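PDB 3CEX: DinB-like domain-containing protein from Enterococcus faecalis, which is of unknown function but belongs to the DinB superfamily of helical bundles, some of whose members are metal-dependent enzymes. Local coordinates for residues A[11-16]-A[150-155]; A[35-40]-A[166-171]. All blocks are in the same frame, centred on the assembly; numbering follows the deposited sequence.

Contact 1 of 2, residues A[11-16]-A[150-155]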
# COMPACT_ATOMS: atom_id res chain seq x y z
N SER A 11 -8.90 -3.33 8.87
CA SER A 11 -8.23 -4.41 9.57
C SER A 11 -7.81 -5.57 8.62
O SER A 11 -6.69 -6.11 8.72
CB SER A 11 -9.16 -4.93 10.67
OG SER A 11 -8.44 -5.67 11.59
N GLU A 12 -8.70 -5.94 7.72
CA GLU A 12 -8.38 -6.96 6.73
C GLU A 12 -7.33 -6.45 5.74
O GLU A 12 -6.49 -7.21 5.25
CB GLU A 12 -9.67 -7.44 6.06
CG GLU A 12 -10.59 -8.11 7.09
CD GLU A 12 -11.94 -8.52 6.57
OE1 GLU A 12 -12.24 -8.30 5.37
OE2 GLU A 12 -12.73 -9.08 7.39
N THR A 13 -7.34 -5.15 5.45
CA THR A 13 -6.32 -4.55 4.58
C THR A 13 -4.91 -4.57 5.21
O THR A 13 -3.87 -4.83 4.50
CB THR A 13 -6.72 -3.09 4.18
OG1 THR A 13 -8.02 -3.11 3.58
CG2 THR A 13 -5.73 -2.46 3.19
N LEU A 14 -4.84 -4.24 6.50
CA LEU A 14 -3.60 -4.39 7.26
C LEU A 14 -3.05 -5.83 7.25
O LEU A 14 -1.82 -6.05 7.10
CB LEU A 14 -3.79 -3.85 8.69
CG LEU A 14 -2.57 -3.86 9.62
CD1 LEU A 14 -1.44 -2.98 9.05
CD2 LEU A 14 -2.93 -3.38 11.05
N ASP A 15 -3.94 -6.82 7.34
CA ASP A 15 -3.53 -8.22 7.25
C ASP A 15 -2.81 -8.53 5.93
O ASP A 15 -1.84 -9.27 5.91
CB ASP A 15 -4.73 -9.17 7.38
CG ASP A 15 -5.27 -9.26 8.81
OD1 ASP A 15 -4.49 -9.01 9.77
OD2 ASP A 15 -6.46 -9.66 8.97
N ARG A 16 -3.26 -7.94 4.82
CA ARG A 16 -2.56 -8.14 3.55
C ARG A 16 -1.15 -7.55 3.58
O ARG A 16 -0.24 -8.18 3.05
CB ARG A 16 -3.31 -7.56 2.33
CG ARG A 16 -4.78 -7.93 2.21
CD ARG A 16 -4.95 -9.42 2.00
NE ARG A 16 -6.33 -9.63 1.62
CZ ARG A 16 -6.78 -9.61 0.37
NH1 ARG A 16 -5.95 -9.46 -0.66
NH2 ARG A 16 -8.07 -9.76 0.16
N SER A 150 -3.94 6.99 7.75
CA SER A 150 -2.53 7.19 7.51
C SER A 150 -1.72 5.98 7.95
O SER A 150 -0.79 5.56 7.23
CB SER A 150 -2.00 8.44 8.24
OG SER A 150 -2.51 9.59 7.62
N ALA A 151 -2.07 5.42 9.11
CA ALA A 151 -1.34 4.25 9.62
C ALA A 151 -1.52 3.02 8.75
O ALA A 151 -0.54 2.32 8.45
CB ALA A 151 -1.68 3.97 11.03
N ILE A 152 -2.73 2.77 8.26
CA ILE A 152 -2.98 1.64 7.37
C ILE A 152 -2.29 1.88 6.02
O ILE A 152 -1.63 0.98 5.49
CB ILE A 152 -4.50 1.41 7.11
CG1 ILE A 152 -5.26 1.06 8.39
CG2 ILE A 152 -4.72 0.32 6.07
CD1 ILE A 152 -4.74 -0.15 9.14
N ASP A 153 -2.43 3.09 5.47
CA ASP A 153 -1.77 3.48 4.19
C ASP A 153 -0.24 3.25 4.21
O ASP A 153 0.35 2.71 3.27
CB ASP A 153 -2.13 4.94 3.85
CG ASP A 153 -1.31 5.53 2.71
OD1 ASP A 153 -1.44 5.01 1.59
OD2 ASP A 153 -0.55 6.53 2.94
N ASP A 154 0.39 3.69 5.29
CA ASP A 154 1.81 3.57 5.51
C ASP A 154 2.25 2.12 5.50
O ASP A 154 3.22 1.80 4.81
CB ASP A 154 2.19 4.19 6.87
CG ASP A 154 3.67 3.95 7.25
OD1 ASP A 154 4.45 4.89 7.01
OD2 ASP A 154 4.04 2.83 7.76
N ALA A 155 1.56 1.27 6.26
CA ALA A 155 1.92 -0.14 6.33
C ALA A 155 1.78 -0.78 4.95
O ALA A 155 2.72 -1.48 4.51
CB ALA A 155 1.10 -0.91 7.38
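Thr13 and Leu14 meet Ile152 and Ala155 in a buried, wholly apolar helix-helix contact inside the DinB four-helix bundle, where helix 8-25 and helix 144-170, the first and last helices of the chain, run side by side. The two segments point the same way, their axes inclined by 23° and 9.4 Å apart at closest approach, and no hydrogen bond joins them. Leu14 and Ile152 carry the contact together, Leu14 touching Ile152 and Ala155, Ile152 touching Thr13 and Leu14. Leu14 CG lies anti to the backbone N (chi1 -177°), which carries the isobutyl group along the groove between the helices: CB receives the tip of Ile152, CD1 at 3.8 Å, and CD2 lies near that same methyl. The two side chains cross at about a right angle. Val115 and Thr118 of helix 104-124 and Leu55 of helix 44-62 also touch Leu14, so this one leucine meets all three other long helices. Thr13 packs on Val149 of the second subunit while its OG1 bonds back to Leu9 O. The other branch, Thr13 CG2, faces Ile152 CG2 at 4.1 Å. One turn beyond Ile152, Ala155 offers its CB to Leu14 CD1 at 3.7 Å.

Contact 2 of 2, residues A[35-40]-A[166-171]. With ACY (acetic acid), chain C.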
# COMPACT_ATOMS: atom_id res chain seq x y z
N THR A 35 20.26 -5.55 3.76
CA THR A 35 20.97 -4.87 2.70
C THR A 35 20.16 -3.73 2.12
O THR A 35 19.03 -3.93 1.64
CB THR A 35 21.34 -5.84 1.58
OG1 THR A 35 22.24 -6.81 2.11
CG2 THR A 35 22.03 -5.10 0.39
N MSE A 36 20.75 -2.53 2.14
CA MSE A 36 20.06 -1.40 1.50
C MSE A 36 20.69 -1.15 0.14
O MSE A 36 21.89 -0.88 0.06
CB MSE A 36 19.89 -0.19 2.44
CG MSE A 36 20.99 0.75 2.62
SE MSE A 36 20.29 2.25 3.73
CE MSE A 36 19.46 3.39 2.39
N PRO A 37 19.93 -1.38 -0.95
CA PRO A 37 20.53 -1.33 -2.28
C PRO A 37 20.94 0.06 -2.82
O PRO A 37 21.66 0.12 -3.82
CB PRO A 37 19.48 -2.02 -3.19
CG PRO A 37 18.22 -2.01 -2.46
CD PRO A 37 18.51 -1.77 -1.00
N ALA A 38 20.54 1.14 -2.17
CA ALA A 38 20.85 2.50 -2.66
C ALA A 38 20.52 3.49 -1.56
O ALA A 38 19.74 3.18 -0.66
CB ALA A 38 20.04 2.83 -3.93
N PRO A 39 21.11 4.70 -1.61
CA PRO A 39 20.83 5.71 -0.57
C PRO A 39 19.37 5.94 -0.23
O PRO A 39 19.05 6.16 0.95
CB PRO A 39 21.50 6.97 -1.14
CG PRO A 39 22.62 6.45 -1.95
CD PRO A 39 22.14 5.16 -2.57
N LEU A 40 18.47 5.86 -1.23
CA LEU A 40 17.06 6.19 -1.07
C LEU A 40 16.15 4.97 -1.13
O LEU A 40 14.94 5.12 -1.11
CB LEU A 40 16.61 7.21 -2.15
CG LEU A 40 17.46 8.49 -2.30
CD1 LEU A 40 17.02 9.38 -3.45
CD2 LEU A 40 17.44 9.25 -0.98
N ARG A 166 13.48 -6.27 -2.32
CA ARG A 166 13.79 -7.70 -2.46
C ARG A 166 14.26 -8.01 -3.87
O ARG A 166 15.30 -8.66 -4.06
CB ARG A 166 12.57 -8.57 -2.12
CG ARG A 166 12.82 -10.10 -2.11
CD ARG A 166 11.52 -10.88 -2.35
NE ARG A 166 11.03 -10.80 -3.72
CZ ARG A 166 9.75 -10.67 -4.09
NH1 ARG A 166 9.45 -10.63 -5.38
NH2 ARG A 166 8.77 -10.58 -3.19
N ARG A 167 13.51 -7.55 -4.86
CA ARG A 167 13.87 -7.74 -6.26
C ARG A 167 15.24 -7.16 -6.60
O ARG A 167 16.02 -7.80 -7.30
CB ARG A 167 12.79 -7.20 -7.21
CG ARG A 167 11.48 -8.00 -7.12
CD ARG A 167 10.35 -7.35 -7.88
NE ARG A 167 9.11 -8.13 -7.81
CZ ARG A 167 8.00 -7.85 -8.51
NH1 ARG A 167 7.97 -6.83 -9.37
NH2 ARG A 167 6.92 -8.59 -8.37
N LEU A 168 15.54 -5.98 -6.07
CA LEU A 168 16.84 -5.36 -6.31
C LEU A 168 17.96 -6.09 -5.61
O LEU A 168 19.08 -6.15 -6.13
CB LEU A 168 16.81 -3.90 -5.81
CG LEU A 168 15.85 -2.97 -6.53
CD1 LEU A 168 15.71 -1.66 -5.80
CD2 LEU A 168 16.36 -2.76 -7.96
N VAL A 169 17.67 -6.69 -4.46
CA VAL A 169 18.73 -7.29 -3.65
C VAL A 169 19.02 -8.73 -4.08
O VAL A 169 20.19 -9.13 -4.17
CB VAL A 169 18.39 -7.23 -2.13
CG1 VAL A 169 19.41 -8.02 -1.32
CG2 VAL A 169 18.32 -5.76 -1.66
N ILE A 170 17.97 -9.50 -4.33
CA ILE A 170 18.15 -10.91 -4.69
C ILE A 170 17.76 -11.28 -6.12
O ILE A 170 17.80 -12.45 -6.47
CB ILE A 170 17.42 -11.86 -3.66
CG1 ILE A 170 15.91 -11.92 -3.89
CG2 ILE A 170 17.67 -11.40 -2.22
CD1 ILE A 170 15.21 -12.96 -3.00
N GLY A 171 17.35 -10.31 -6.93
CA GLY A 171 17.04 -10.54 -8.34
C GLY A 171 15.78 -11.34 -8.63
O GLY A 171 15.59 -11.86 -9.73
C ACY C . 5.70 -10.54 -5.65
O ACY C . 5.76 -10.76 -4.40
OXT ACY C . 6.72 -10.52 -6.40
CH3 ACY C . 4.35 -10.31 -6.31
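A loop-on-helix contact closes one end of the DinB bundle: the loop between helix 30-33 and helix 44-62 packs against the last turn of helix 144-170, chiefly through Pro37 on Val169. It lies near the surface and has no hydrogen bond between the segments. The ring's CG does most of the touching: Pro37 CG sits 3.8 Å from Val169 CG2 and 4.1 Å from Leu168 CB, spanning two consecutive residues of the last turn. Val169 uses both branches. A chi1 of 173° swings CG1 away from the backbone N and onto Thr35 CB, 4.1 Å from it, while CG2 is shared between the proline ring and Thr35 O. Thr35 OG1 is engaged by Ala31 O.

Elsewhere on this helix end, Arg166 and Arg167 hold an acetate, probably from the crystallisation liquor. Arg166, bent at chi3 (72°), presents NH1 and NH2 to the two carboxylate oxygens in a bidentate grip; NH1 also pairs with Lys172 OXT and NH2 with Thr24 OG1. Arg167, its chain extended, brings NH2 to the same anion, while its NH1 bonds Leu40 O of the second subunit. Acetate OXT thus accepts two bonds, from Arg166 NH1 at 2.9 Å and from Arg167 NH2 at 2.8 Å, the latter with an N-H...O angle of 167°.

Helix 144-170 is common to both contacts: contact 1 uses a stretch in its first half and contact 2 its last turn, so the centres stand 23 Å apart and the nearest atoms about 11 Å, without touching. Along the chain the order is 11-16, 35-40, 150-155, 166-171; the segments alternate, so the contacts cross along the chain. One long C-terminal helix thereby meets the first helix within the bundle core and, farther on, the loop leading into helix 44-62. The contrast is between a buried interior and a bundle end nearer the surface. Both regions also reach the second subunit, Arg16 bonding Ser150 of that subunit in contact 1 and Arg167 its Leu40 O in contact 2.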